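Local structure of phenol hydroxylase component phL (Pseudomonas stutzeri, 3U52) at residues G132-A144 and T205-N219. The protein is probably the beta-type, accessory subunit of the diiron hydroxylase in a multicomponent phenol hydroxylase, packing against the catalytic subunit rather than carrying the metal centre itself. Sequence-based numbering, arbitrary orientation.
Sequences GANMNNAKIAGDA and TLVVDDWFELTLVQN
N137 and N219 come from opposite directions and pair edge to edge through their amides, an economical way of satisfying one N-H and the carbonyl oxygen of each buried side chain. N137 ND2 donates a hydrogen bond to N219 OD1 at 2.8 Å, N219 ND2 donates back to N137 OD1 at 3.2 Å, and each bond arrives on a lone pair. The amide planes, only 19° apart, make the pair nearly a flat ring. N219 OD1 is gripped twice, since T215 OG1 also donates to it at 2.9 Å; the same hydroxyl is hydrogen-bonded to H153 of helix 147-175. With an alanine in place of N219, the N137 amide is likely to lose both these bonds and T215 OG1 its acceptor here.

This pairing ties together two helices of the all-helical hydroxylase subunit fold, running roughly antiparallel with axes 9.7 Å apart. Their packing is knobs-into-holes: I140 enters a hole formed by W211, L214, T215 and N219, while Q218, bent at chi2 (64°), sits among G132, A133, N136 and N137, its NE2 satisfied by D223.

Just before helix 211-240, K139 NZ makes a weak bond to the D209 carbonyl, and it forms a salt bridge with D143 OD2 at 3.0 Å; a water lies within hydrogen-bonding distance of both that carbonyl and D143 OD2. Next door, A144 CB lies over the six-membered ring of W211, a CH-pi contact 3.9 Å from its centroid, and a second water joins W211 NE1 to D143 O. D210 caps the helix, its OD1 accepting from E213 N, which lies above the carboxylate plane.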
loop_
_atom_site.group_PDB
_atom_site.type_symbol
_atom_site.label_atom_id
_atom_site.label_comp_id
_atom_site.label_asym_id
_atom_site.label_seq_id
_atom_site.Cartn_x
_atom_site.Cartn_y
_atom_site.Cartn_z
ATOM N N GLY D 132 -24.180 27.831 5.698
ATOM C CA GLY D 132 -24.431 28.602 4.461
ATOM C C GLY D 132 -23.358 28.376 3.404
ATOM O O GLY D 132 -23.687 28.140 2.226
ATOM N N ALA D 133 -22.077 28.448 3.810
ATOM C CA ALA D 133 -20.930 28.272 2.883
ATOM C C ALA D 133 -20.815 26.834 2.364
ATOM O O ALA D 133 -20.492 26.626 1.205
ATOM C CB ALA D 133 -19.613 28.676 3.545
ATOM N N ASN D 134 -21.071 25.847 3.218
ATOM C CA ASN D 134 -21.247 24.473 2.728
ATOM C C ASN D 134 -22.318 24.413 1.620
ATOM O O ASN D 134 -22.075 23.859 0.550
ATOM C CB ASN D 134 -21.574 23.514 3.895
ATOM C CG ASN D 134 -22.109 22.181 3.449
ATOM O OD1 ASN D 134 -23.316 21.943 3.519
ATOM N ND2 ASN D 134 -21.215 21.277 3.009
ATOM N N MET D 135 -23.495 24.999 1.868
ATOM C CA MET D 135 -24.595 24.907 0.897
ATOM C C MET D 135 -24.251 25.639 -0.421
ATOM O O MET D 135 -24.527 25.122 -1.531
ATOM C CB MET D 135 -25.909 25.414 1.493
ATOM C CG MET D 135 -26.400 24.621 2.707
ATOM S SD MET D 135 -27.879 25.421 3.316
ATOM C CE MET D 135 -29.003 25.032 1.952
ATOM N N ASN D 136 -23.618 26.809 -0.307
ATOM C CA ASN D 136 -23.239 27.590 -1.508
ATOM C C ASN D 136 -22.207 26.897 -2.377
ATOM O O ASN D 136 -22.283 26.929 -3.597
ATOM C CB ASN D 136 -22.736 28.969 -1.111
ATOM C CG ASN D 136 -23.837 29.844 -0.547
ATOM O OD1 ASN D 136 -23.592 30.780 0.233
ATOM N ND2 ASN D 136 -25.065 29.525 -0.920
ATOM N N ASN D 137 -21.254 26.225 -1.729
ATOM C CA ASN D 137 -20.246 25.466 -2.460
ATOM C C ASN D 137 -20.755 24.167 -3.033
ATOM O O ASN D 137 -20.258 23.769 -4.083
ATOM C CB ASN D 137 -18.996 25.254 -1.556
ATOM C CG ASN D 137 -18.193 26.551 -1.402
ATOM O OD1 ASN D 137 -18.063 27.148 -0.291
ATOM N ND2 ASN D 137 -17.651 26.995 -2.514
ATOM N N ALA D 138 -21.705 23.484 -2.366
ATOM C CA ALA D 138 -22.421 22.393 -3.022
ATOM C C ALA D 138 -23.143 22.837 -4.283
ATOM O O ALA D 138 -23.112 22.126 -5.310
ATOM C CB ALA D 138 -23.420 21.691 -2.076
ATOM N N LYS D 139 -23.840 23.963 -4.196
ATOM C CA LYS D 139 -24.441 24.583 -5.418
ATOM C C LYS D 139 -23.416 24.791 -6.561
ATOM O O LYS D 139 -23.655 24.368 -7.696
ATOM C CB LYS D 139 -25.226 25.857 -5.053
ATOM C CG LYS D 139 -26.135 26.494 -6.151
ATOM C CD LYS D 139 -25.421 27.709 -6.731
ATOM C CE LYS D 139 -26.325 28.796 -7.412
ATOM N NZ LYS D 139 -27.222 28.248 -8.419
ATOM N N ILE D 140 -22.273 25.407 -6.268
ATOM C CA ILE D 140 -21.270 25.655 -7.318
ATOM C C ILE D 140 -20.772 24.327 -7.857
ATOM O O ILE D 140 -20.663 24.152 -9.077
ATOM C CB ILE D 140 -20.111 26.589 -6.799
ATOM C CG1 ILE D 140 -20.673 27.919 -6.346
ATOM C CG2 ILE D 140 -18.984 26.800 -7.806
ATOM C CD1 ILE D 140 -19.883 28.532 -5.180
ATOM N N ALA D 141 -20.498 23.356 -6.977
ATOM C CA ALA D 141 -19.912 22.103 -7.442
ATOM C C ALA D 141 -20.877 21.414 -8.457
ATOM O O ALA D 141 -20.444 20.713 -9.412
ATOM C CB ALA D 141 -19.515 21.197 -6.273
ATOM N N GLY D 142 -22.170 21.633 -8.263
ATOM C CA GLY D 142 -23.179 21.083 -9.144
ATOM C C GLY D 142 -23.356 21.878 -10.434
ATOM O O GLY D 142 -23.860 21.324 -11.416
ATOM N N ASP D 143 -22.993 23.165 -10.425
ATOM C CA ASP D 143 -23.227 24.088 -11.581
ATOM C C ASP D 143 -22.042 24.368 -12.491
ATOM O O ASP D 143 -22.249 24.617 -13.678
ATOM C CB ASP D 143 -23.762 25.450 -11.112
ATOM C CG ASP D 143 -25.239 25.396 -10.716
ATOM O OD1 ASP D 143 -25.850 24.330 -10.822
ATOM O OD2 ASP D 143 -25.786 26.432 -10.318
ATOM N N ALA D 144 -20.828 24.349 -11.922
ATOM C CA ALA D 144 -19.608 24.606 -12.666
ATOM C C ALA D 144 -19.341 23.455 -13.647
ATOM O O ALA D 144 -19.545 22.302 -13.290
ATOM C CB ALA D 144 -18.407 24.741 -11.676
ATOM N N THR D 205 -27.381 35.260 0.076
ATOM C CA THR D 205 -26.499 34.447 -0.771
ATOM C C THR D 205 -27.129 33.140 -1.279
ATOM O O THR D 205 -26.827 32.693 -2.394
ATOM C CB THR D 205 -25.151 34.149 -0.098
ATOM O OG1 THR D 205 -25.307 33.107 0.902
ATOM C CG2 THR D 205 -24.560 35.420 0.507
ATOM N N LEU D 206 -28.010 32.553 -0.476
ATOM C CA LEU D 206 -28.585 31.253 -0.756
ATOM C C LEU D 206 -29.559 31.295 -1.937
ATOM O O LEU D 206 -30.043 30.277 -2.425
ATOM C CB LEU D 206 -29.253 30.715 0.510
ATOM C CG LEU D 206 -28.336 30.260 1.675
ATOM C CD1 LEU D 206 -29.157 29.780 2.854
ATOM C CD2 LEU D 206 -27.435 29.091 1.241
ATOM N N VAL D 207 -29.843 32.500 -2.405
ATOM C CA VAL D 207 -30.824 32.706 -3.439
ATOM C C VAL D 207 -30.111 33.207 -4.729
ATOM O O VAL D 207 -30.720 33.350 -5.780
ATOM C CB VAL D 207 -31.879 33.647 -2.759
ATOM C CG1 VAL D 207 -32.051 34.917 -3.445
ATOM C CG2 VAL D 207 -33.136 32.858 -2.343
ATOM N N VAL D 208 -28.808 33.409 -4.664
ATOM C CA VAL D 208 -28.013 33.837 -5.840
ATOM C C VAL D 208 -28.041 32.725 -6.896
ATOM O O VAL D 208 -27.824 31.561 -6.576
ATOM C CB VAL D 208 -26.538 34.212 -5.427
ATOM C CG1 VAL D 208 -25.586 34.394 -6.669
ATOM C CG2 VAL D 208 -26.530 35.444 -4.569
ATOM N N ASP D 209 -28.312 33.084 -8.151
ATOM C CA ASP D 209 -28.355 32.131 -9.279
ATOM C C ASP D 209 -27.005 31.892 -9.962
ATOM O O ASP D 209 -26.715 30.775 -10.403
ATOM C CB ASP D 209 -29.296 32.645 -10.401
ATOM C CG ASP D 209 -30.788 32.525 -10.056
ATOM O OD1 ASP D 209 -31.197 31.535 -9.389
ATOM O OD2 ASP D 209 -31.548 33.434 -10.474
ATOM N N ASP D 210 -26.238 32.948 -10.162
ATOM C CA ASP D 210 -24.995 32.898 -10.943
ATOM C C ASP D 210 -23.917 32.271 -10.075
ATOM O O ASP D 210 -23.586 32.826 -9.000
ATOM C CB ASP D 210 -24.559 34.325 -11.339
ATOM C CG ASP D 210 -23.398 34.331 -12.320
ATOM O OD1 ASP D 210 -22.361 33.696 -12.029
ATOM O OD2 ASP D 210 -23.509 34.950 -13.414
ATOM N N TRP D 211 -23.346 31.148 -10.513
ATOM C CA TRP D 211 -22.454 30.431 -9.586
ATOM C C TRP D 211 -21.134 31.175 -9.381
ATOM O O TRP D 211 -20.532 31.138 -8.283
ATOM C CB TRP D 211 -22.256 28.975 -9.993
ATOM C CG TRP D 211 -21.506 28.719 -11.285
ATOM C CD1 TRP D 211 -22.058 28.424 -12.494
ATOM C CD2 TRP D 211 -20.077 28.704 -11.483
ATOM N NE1 TRP D 211 -21.071 28.244 -13.443
ATOM C CE2 TRP D 211 -19.846 28.410 -12.855
ATOM C CE3 TRP D 211 -18.979 28.912 -10.646
ATOM C CZ2 TRP D 211 -18.545 28.262 -13.403
ATOM C CZ3 TRP D 211 -17.673 28.783 -11.198
ATOM C CH2 TRP D 211 -17.485 28.485 -12.565
ATOM N N PHE D 212 -20.643 31.844 -10.409
ATOM C CA PHE D 212 -19.419 32.611 -10.187
ATOM C C PHE D 212 -19.630 33.829 -9.283
ATOM O O PHE D 212 -18.818 34.084 -8.389
ATOM C CB PHE D 212 -18.652 32.990 -11.457
ATOM C CG PHE D 212 -17.190 33.222 -11.178
ATOM C CD1 PHE D 212 -16.286 32.173 -11.307
ATOM C CD2 PHE D 212 -16.730 34.467 -10.679
ATOM C CE1 PHE D 212 -14.908 32.357 -11.007
ATOM C CE2 PHE D 212 -15.374 34.671 -10.360
ATOM C CZ PHE D 212 -14.445 33.611 -10.550
ATOM N N GLU D 213 -20.758 34.523 -9.471
ATOM C CA GLU D 213 -21.158 35.561 -8.514
ATOM C C GLU D 213 -21.129 34.950 -7.108
ATOM O O GLU D 213 -20.550 35.520 -6.189
ATOM C CB GLU D 213 -22.560 36.122 -8.829
ATOM C CG GLU D 213 -22.941 37.322 -7.938
ATOM C CD GLU D 213 -24.367 37.820 -8.143
ATOM O OE1 GLU D 213 -24.777 38.696 -7.332
ATOM O OE2 GLU D 213 -25.058 37.378 -9.094
ATOM N N LEU D 214 -21.734 33.764 -6.961
ATOM C CA LEU D 214 -21.763 33.076 -5.675
ATOM C C LEU D 214 -20.376 32.728 -5.115
ATOM O O LEU D 214 -20.123 32.971 -3.927
ATOM C CB LEU D 214 -22.634 31.811 -5.741
ATOM C CG LEU D 214 -23.046 31.208 -4.405
ATOM C CD1 LEU D 214 -23.635 32.180 -3.410
ATOM C CD2 LEU D 214 -23.980 30.053 -4.673
ATOM N N THR D 215 -19.483 32.160 -5.937
ATOM C CA THR D 215 -18.142 31.831 -5.401
ATOM C C THR D 215 -17.374 33.088 -4.943
ATOM O O THR D 215 -16.707 33.083 -3.892
ATOM C CB THR D 215 -17.302 30.923 -6.355
ATOM O OG1 THR D 215 -16.238 30.345 -5.601
ATOM C CG2 THR D 215 -16.661 31.686 -7.475
ATOM N N LEU D 216 -17.466 34.150 -5.740
ATOM C CA LEU D 216 -16.887 35.452 -5.434
ATOM C C LEU D 216 -17.373 35.978 -4.093
ATOM O O LEU D 216 -16.580 36.392 -3.267
ATOM C CB LEU D 216 -17.259 36.463 -6.541
ATOM C CG LEU D 216 -16.940 37.964 -6.315
ATOM C CD1 LEU D 216 -15.452 38.180 -6.234
ATOM C CD2 LEU D 216 -17.465 38.744 -7.468
ATOM N N VAL D 217 -18.683 35.993 -3.888
ATOM C CA VAL D 217 -19.267 36.572 -2.669
ATOM C C VAL D 217 -18.910 35.742 -1.452
ATOM O O VAL D 217 -18.448 36.281 -0.419
ATOM C CB VAL D 217 -20.807 36.659 -2.780
ATOM C CG1 VAL D 217 -21.402 37.177 -1.475
ATOM C CG2 VAL D 217 -21.185 37.563 -3.968
ATOM N N GLN D 218 -19.159 34.438 -1.561
ATOM C CA GLN D 218 -18.854 33.489 -0.494
ATOM C C GLN D 218 -17.334 33.296 -0.223
ATOM O O GLN D 218 -16.844 33.485 0.903
ATOM C CB GLN D 218 -19.480 32.115 -0.794
ATOM C CG GLN D 218 -19.235 31.075 0.331
ATOM C CD GLN D 218 -19.915 31.514 1.662
ATOM O OE1 GLN D 218 -21.084 31.309 1.811
ATOM N NE2 GLN D 218 -19.160 32.051 2.622
ATOM N N ASN D 219 -16.613 32.900 -1.258
ATOM C CA ASN D 219 -15.258 32.392 -1.093
ATOM C C ASN D 219 -14.179 33.468 -1.090
ATOM O O ASN D 219 -13.086 33.201 -0.608
ATOM C CB ASN D 219 -14.959 31.261 -2.115
ATOM C CG ASN D 219 -15.872 30.020 -1.919
ATOM O OD1 ASN D 219 -16.456 29.505 -2.879
ATOM N ND2 ASN D 219 -16.025 29.568 -0.676
HETATM O O HOH W 1 -21.539 26.671 -15.599
HETATM O O HOH W 2 -25.159 28.758 -11.697
#